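Local coordinates for protein arsenic responsive repressor ArsR (Corynebacterium glutamicum ATCC 13032, PDB 6J0E) that probably binds operator DNA as a dimeric winged-helix repressor of arsenic-resistance genes and responds to As(III), whose binding is expected to relieve repression, at residues B[29-34]-B[105-110]; B[36-41]-B[84-89]. All coordinates share one frame; numbering follows the deposited sequence.

From the N terminus, the chain runs through helix 28-38 and the turn after it, which supply one side of both contacts: residues 29-34 to contact 1, then 36-41 to contact 2. After helices 41-52, 60-67 and 71-83 it returns at 84-89, where contact 2 closes the smaller loop and leads into the wing hairpin of strands 87-92 and 95-100. Helix 102-111 then closes contact 1 around it, so contact 2 nests within contact 1. The two touch where Phe105 meets Phe86 and Leu108 meets Leu38. Contact 1 joins the flanking helices 28-38 and 102-111, contact 2 packs the end of the first on the approach to the wing, and both touch the second subunit.

Contact 1 (B[29-34]-B[105-110]); sequences EHYADL and FAELRT
Tyr31 reaches from helix 28-38 to Glu107 and Leu108 on helix 102-111. The short helix segments run at 110° to each other, with axes 11.3 Å apart at closest approach, a separation that calls for long side chains. From Tyr31 CB, a chi1 of -66° sets CG anti to the carbonyl carbon and beside the backbone N, which swings the ring toward helix 102-111. Along one side of the ring, CD1 lies 3.9 Å from Leu108 CD2. One atom further, Tyr31 CE1 passes 3.7 Å from Glu107 OE1, which approaches the rim of the ring rather than either face. At the tip, Tyr31 OH is 3.4 Å from Glu107 OE1, a weak hydrogen bond for which a water is a possible competitor. The carboxylate stands 72° from the ring plane. That water, 3.2 Å from Tyr31 OH and donating to Glu107 O at 2.9 Å, can bridge the phenol to the backbone, alongside the weak direct contact to the carboxylate. Deeper in, the branched Leu108 offers CD2 to two neighbours, Tyr31 CD1 and Leu34 CD1, the latter at 4.1 Å. Leucine suits this inner place, since Leu108 also meets Phe35 and Leu38, as well as Leu112 of the second subunit; Tyr31 likewise packs on Leu44 of that subunit. The contact thus joins the helices flanking the winged-helix core at the dimer interface. Its chemistry is graded: apolar carbons meet in the interior, while the phenol oxygen, carboxylate and water gather where Glu107 is partly exposed, consistent with packing as the main tie and polar bonding as a modest addition.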
loop_
_atom_site.group_PDB
_atom_site.type_symbol
_atom_site.label_atom_id
_atom_site.label_comp_id
_atom_site.label_asym_id
_atom_site.label_seq_id
_atom_site.Cartn_x
_atom_site.Cartn_y
_atom_site.Cartn_z
ATOM N N GLU B 29 6.308 -11.539 -6.991
ATOM C CA GLU B 29 7.677 -11.087 -7.032
ATOM C C GLU B 29 7.737 -9.677 -7.714
ATOM O O GLU B 29 8.481 -8.822 -7.271
ATOM C CB GLU B 29 8.611 -12.049 -7.774
ATOM C CG GLU B 29 10.072 -11.564 -7.678
ATOM C CD GLU B 29 11.070 -12.439 -8.403
ATOM O OE1 GLU B 29 10.679 -13.437 -9.065
ATOM O OE2 GLU B 29 12.251 -12.061 -8.289
ATOM N N HIS B 30 6.837 -9.422 -8.703
ATOM C CA HIS B 30 6.700 -8.127 -9.318
ATOM C C HIS B 30 6.222 -7.084 -8.348
ATOM O O HIS B 30 6.734 -6.039 -8.308
ATOM C CB HIS B 30 5.765 -8.294 -10.545
ATOM C CG HIS B 30 5.571 -7.024 -11.282
ATOM N ND1 HIS B 30 6.673 -6.302 -11.675
ATOM C CD2 HIS B 30 4.475 -6.292 -11.553
ATOM C CE1 HIS B 30 6.243 -5.171 -12.228
ATOM N NE2 HIS B 30 4.920 -5.147 -12.172
ATOM N N TYR B 31 5.149 -7.410 -7.549
ATOM C CA TYR B 31 4.721 -6.520 -6.529
ATOM C C TYR B 31 5.848 -6.132 -5.572
ATOM O O TYR B 31 5.984 -5.030 -5.122
ATOM C CB TYR B 31 3.547 -7.105 -5.768
ATOM C CG TYR B 31 2.292 -7.254 -6.609
ATOM C CD1 TYR B 31 1.931 -6.187 -7.394
ATOM C CD2 TYR B 31 1.530 -8.407 -6.628
ATOM C CE1 TYR B 31 0.767 -6.253 -8.133
ATOM C CE2 TYR B 31 0.397 -8.500 -7.364
ATOM C CZ TYR B 31 0.034 -7.452 -8.114
ATOM O OH TYR B 31 -1.146 -7.248 -8.875
ATOM N N ALA B 32 6.653 -7.099 -5.136
ATOM C CA ALA B 32 7.755 -6.772 -4.282
ATOM C C ALA B 32 8.805 -5.894 -4.963
ATOM O O ALA B 32 9.341 -4.973 -4.359
ATOM C CB ALA B 32 8.437 -8.094 -3.808
ATOM N N ASP B 33 9.074 -6.132 -6.275
ATOM C CA ASP B 33 9.944 -5.205 -6.970
ATOM C C ASP B 33 9.332 -3.797 -7.003
ATOM O O ASP B 33 10.040 -2.912 -6.886
ATOM C CB ASP B 33 10.286 -5.613 -8.438
ATOM C CG ASP B 33 10.943 -7.008 -8.545
ATOM O OD1 ASP B 33 11.616 -7.413 -7.596
ATOM O OD2 ASP B 33 10.776 -7.666 -9.648
ATOM N N LEU B 34 8.005 -3.674 -7.123
ATOM C CA LEU B 34 7.450 -2.347 -7.098
ATOM C C LEU B 34 7.638 -1.690 -5.760
ATOM O O LEU B 34 7.788 -0.494 -5.653
ATOM C CB LEU B 34 5.938 -2.415 -7.503
ATOM C CG LEU B 34 5.677 -2.816 -8.995
ATOM C CD1 LEU B 34 4.179 -2.854 -9.212
ATOM C CD2 LEU B 34 6.288 -1.742 -9.884
ATOM N N PHE B 105 -1.044 2.027 -8.623
ATOM C CA PHE B 105 -1.236 2.390 -7.243
ATOM C C PHE B 105 -2.445 1.686 -6.753
ATOM O O PHE B 105 -2.497 1.261 -5.645
ATOM C CB PHE B 105 -1.290 3.938 -7.055
ATOM C CG PHE B 105 0.024 4.579 -7.301
ATOM C CD1 PHE B 105 1.079 4.528 -6.320
ATOM C CD2 PHE B 105 0.327 5.200 -8.532
ATOM C CE1 PHE B 105 2.329 5.048 -6.580
ATOM C CE2 PHE B 105 1.560 5.742 -8.733
ATOM C CZ PHE B 105 2.584 5.673 -7.804
ATOM N N ALA B 106 -3.496 1.679 -7.557
ATOM C CA ALA B 106 -4.733 0.938 -7.173
ATOM C C ALA B 106 -4.454 -0.567 -6.956
ATOM O O ALA B 106 -4.950 -1.160 -5.980
ATOM C CB ALA B 106 -5.815 1.130 -8.212
ATOM N N GLU B 107 -3.616 -1.143 -7.754
ATOM C CA GLU B 107 -3.241 -2.514 -7.601
ATOM C C GLU B 107 -2.502 -2.712 -6.260
ATOM O O GLU B 107 -2.812 -3.683 -5.542
ATOM C CB GLU B 107 -2.222 -3.017 -8.724
ATOM C CG GLU B 107 -2.928 -3.164 -10.048
ATOM C CD GLU B 107 -2.183 -4.148 -10.991
ATOM O OE1 GLU B 107 -0.973 -4.431 -10.796
ATOM O OE2 GLU B 107 -2.876 -4.596 -11.990
ATOM N N LEU B 108 -1.541 -1.847 -5.957
ATOM C CA LEU B 108 -0.741 -1.897 -4.686
ATOM C C LEU B 108 -1.670 -1.726 -3.473
ATOM O O LEU B 108 -1.459 -2.374 -2.455
ATOM C CB LEU B 108 0.513 -0.969 -4.692
ATOM C CG LEU B 108 1.563 -1.225 -5.713
ATOM C CD1 LEU B 108 2.685 -0.259 -5.492
ATOM C CD2 LEU B 108 2.080 -2.673 -5.665
ATOM N N ARG B 109 -2.637 -0.789 -3.537
ATOM C CA ARG B 109 -3.669 -0.699 -2.485
ATOM C C ARG B 109 -4.401 -1.952 -2.178
ATOM O O ARG B 109 -4.636 -2.226 -1.006
ATOM C CB ARG B 109 -4.645 0.415 -2.713
ATOM C CG ARG B 109 -4.008 1.760 -2.576
ATOM C CD ARG B 109 -5.093 2.917 -2.546
ATOM N NE ARG B 109 -6.066 2.885 -3.593
ATOM C CZ ARG B 109 -5.889 3.466 -4.798
ATOM N NH1 ARG B 109 -4.699 4.091 -5.094
ATOM N NH2 ARG B 109 -6.812 3.339 -5.660
ATOM N N THR B 110 -4.726 -2.758 -3.226
ATOM C CA THR B 110 -5.356 -4.042 -3.081
ATOM C C THR B 110 -4.409 -5.075 -2.425
ATOM O O THR B 110 -4.820 -5.856 -1.528
ATOM C CB THR B 110 -5.831 -4.582 -4.434
ATOM O OG1 THR B 110 -6.705 -3.603 -5.001
ATOM C CG2 THR B 110 -6.407 -5.928 -4.327
HETATM O O HOH W 1 -3.494 -6.142 -6.951
#

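Contact 2 (B[36-41]-B[84-89]); sequences KVLGDP and AGFLDR
Phe86 presents its ring to Val37 and Leu38 just ahead of the wing of this winged helix-turn-helix domain, where the chain leaves helix 71-83 and enters strand 87-92. Valine and leucine, neighbours at the end of helix 28-38, approach the ring in two different ways. Leu38 lies over one face: CD2 stands 4.2 Å from the ring centroid and 21° off the normal, a CH-pi contact, while its CG comes within 3.7 Å of Phe86 CZ. Val37 instead arrives at the edge, its CG1 close to the ring plane and 3.7 Å from Phe86 CE2. The flat ring can therefore serve two aliphatic partners at once. Its chi1 of -63° sets CG anti to the carbonyl carbon and sends the ring toward helix 28-38, where it also packs on Leu104, Phe105 and Leu108 of helix 102-111. The chain is turned into this position by Gly85, whose positive phi closes a Schellman motif after helix 71-83, a conformation that suits glycine, since it has no CB to crowd the preceding carbonyl oxygen. On the other segment, Gly39 centres an inverse gamma turn, and Asp40 then caps the N terminus of helix 41-52 through OD1, which accepts a hydrogen bond from the backbone N of Arg43. Both methyls of beta-branched Val37 rest on the small Ala84, consistent with the close approach of the backbones here, while CG1 also serves the aromatic edge. Val37 CG2, the other methyl, lies 4.1 Å from Ala84 CB.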
loop_
_atom_site.group_PDB
_atom_site.type_symbol
_atom_site.label_atom_id
_atom_site.label_comp_id
_atom_site.label_asym_id
_atom_site.label_seq_id
_atom_site.Cartn_x
_atom_site.Cartn_y
_atom_site.Cartn_z
ATOM N N LYS B 36 10.037 -2.105 -3.703
ATOM C CA LYS B 36 11.440 -1.827 -3.629
ATOM C C LYS B 36 11.740 -0.488 -4.346
ATOM O O LYS B 36 12.398 0.371 -3.749
ATOM C CB LYS B 36 12.205 -3.068 -4.194
ATOM C CG LYS B 36 13.672 -2.878 -4.146
ATOM C CD LYS B 36 14.302 -4.219 -4.515
ATOM C CE LYS B 36 15.592 -4.368 -3.819
ATOM N NZ LYS B 36 16.479 -3.247 -4.225
ATOM N N VAL B 37 11.038 -0.262 -5.479
ATOM C CA VAL B 37 11.128 0.947 -6.208
ATOM C C VAL B 37 10.641 2.117 -5.353
ATOM O O VAL B 37 11.195 3.159 -5.368
ATOM C CB VAL B 37 10.360 0.906 -7.551
ATOM C CG1 VAL B 37 10.318 2.297 -8.167
ATOM C CG2 VAL B 37 11.027 -0.012 -8.497
ATOM N N LEU B 38 9.562 1.908 -4.618
ATOM C CA LEU B 38 8.994 2.871 -3.749
ATOM C C LEU B 38 9.791 3.108 -2.458
ATOM O O LEU B 38 9.567 4.043 -1.749
ATOM C CB LEU B 38 7.559 2.495 -3.381
ATOM C CG LEU B 38 6.535 2.558 -4.509
ATOM C CD1 LEU B 38 5.217 2.159 -3.906
ATOM C CD2 LEU B 38 6.401 4.077 -5.005
ATOM N N GLY B 39 10.709 2.228 -2.106
ATOM C CA GLY B 39 11.486 2.371 -0.854
ATOM C C GLY B 39 12.638 3.274 -1.075
ATOM O O GLY B 39 13.667 2.991 -0.577
ATOM N N ASP B 40 12.443 4.447 -1.653
ATOM C CA ASP B 40 13.451 5.488 -1.729
ATOM C C ASP B 40 12.710 6.806 -1.332
ATOM O O ASP B 40 11.735 7.155 -1.936
ATOM C CB ASP B 40 13.981 5.600 -3.167
ATOM C CG ASP B 40 14.961 6.753 -3.331
ATOM O OD1 ASP B 40 14.612 7.913 -3.226
ATOM O OD2 ASP B 40 16.093 6.514 -3.590
ATOM N N PRO B 41 13.187 7.541 -0.394
ATOM C CA PRO B 41 12.518 8.787 0.023
ATOM C C PRO B 41 12.313 9.876 -0.993
ATOM O O PRO B 41 11.227 10.488 -1.018
ATOM C CB PRO B 41 13.444 9.367 1.164
ATOM C CG PRO B 41 14.590 8.440 1.250
ATOM C CD PRO B 41 14.545 7.374 0.200
ATOM N N ALA B 84 9.206 1.481 -14.021
ATOM C CA ALA B 84 8.365 0.648 -13.125
ATOM C C ALA B 84 6.914 0.687 -13.443
ATOM O O ALA B 84 6.119 -0.111 -12.925
ATOM C CB ALA B 84 8.678 0.950 -11.691
ATOM N N GLY B 85 6.490 1.729 -14.184
ATOM C CA GLY B 85 5.108 1.902 -14.584
ATOM C C GLY B 85 4.303 2.864 -13.674
ATOM O O GLY B 85 3.068 2.998 -13.839
ATOM N N PHE B 86 4.945 3.478 -12.633
ATOM C CA PHE B 86 4.280 4.455 -11.840
ATOM C C PHE B 86 3.906 5.760 -12.562
ATOM O O PHE B 86 3.002 6.480 -12.138
ATOM C CB PHE B 86 5.067 4.812 -10.575
ATOM C CG PHE B 86 5.247 3.618 -9.615
ATOM C CD1 PHE B 86 4.112 2.997 -9.132
ATOM C CD2 PHE B 86 6.481 3.165 -9.255
ATOM C CE1 PHE B 86 4.244 1.876 -8.290
ATOM C CE2 PHE B 86 6.613 2.032 -8.421
ATOM C CZ PHE B 86 5.521 1.473 -7.913
ATOM N N LEU B 87 4.774 6.044 -13.561
ATOM C CA LEU B 87 4.665 7.348 -14.346
ATOM C C LEU B 87 4.707 6.988 -15.794
ATOM O O LEU B 87 5.199 5.948 -16.161
ATOM C CB LEU B 87 5.823 8.308 -14.146
ATOM C CG LEU B 87 6.127 8.615 -12.687
ATOM C CD1 LEU B 87 7.442 9.389 -12.618
ATOM C CD2 LEU B 87 5.040 9.309 -11.898
ATOM N N ASP B 88 4.247 7.910 -16.602
ATOM C CA ASP B 88 4.650 7.735 -18.030
ATOM C C ASP B 88 4.827 9.128 -18.545
ATOM O O ASP B 88 4.699 10.076 -17.797
ATOM C CB ASP B 88 3.677 6.944 -18.881
ATOM C CG ASP B 88 2.346 7.551 -18.974
ATOM O OD1 ASP B 88 2.086 8.649 -18.526
ATOM O OD2 ASP B 88 1.501 6.890 -19.610
ATOM N N ARG B 89 5.265 9.175 -19.787
ATOM C CA ARG B 89 5.686 10.434 -20.325
ATOM C C ARG B 89 4.579 10.913 -21.292
ATOM O O ARG B 89 4.028 10.131 -22.080
ATOM C CB ARG B 89 7.018 10.249 -21.018
ATOM C CG ARG B 89 8.205 9.924 -20.147
ATOM C CD ARG B 89 9.210 9.021 -20.847
ATOM N NE ARG B 89 9.820 9.687 -22.017
ATOM C CZ ARG B 89 10.913 10.475 -21.996
ATOM N NH1 ARG B 89 11.553 10.759 -20.885
ATOM N NH2 ARG B 89 11.337 11.056 -23.117
#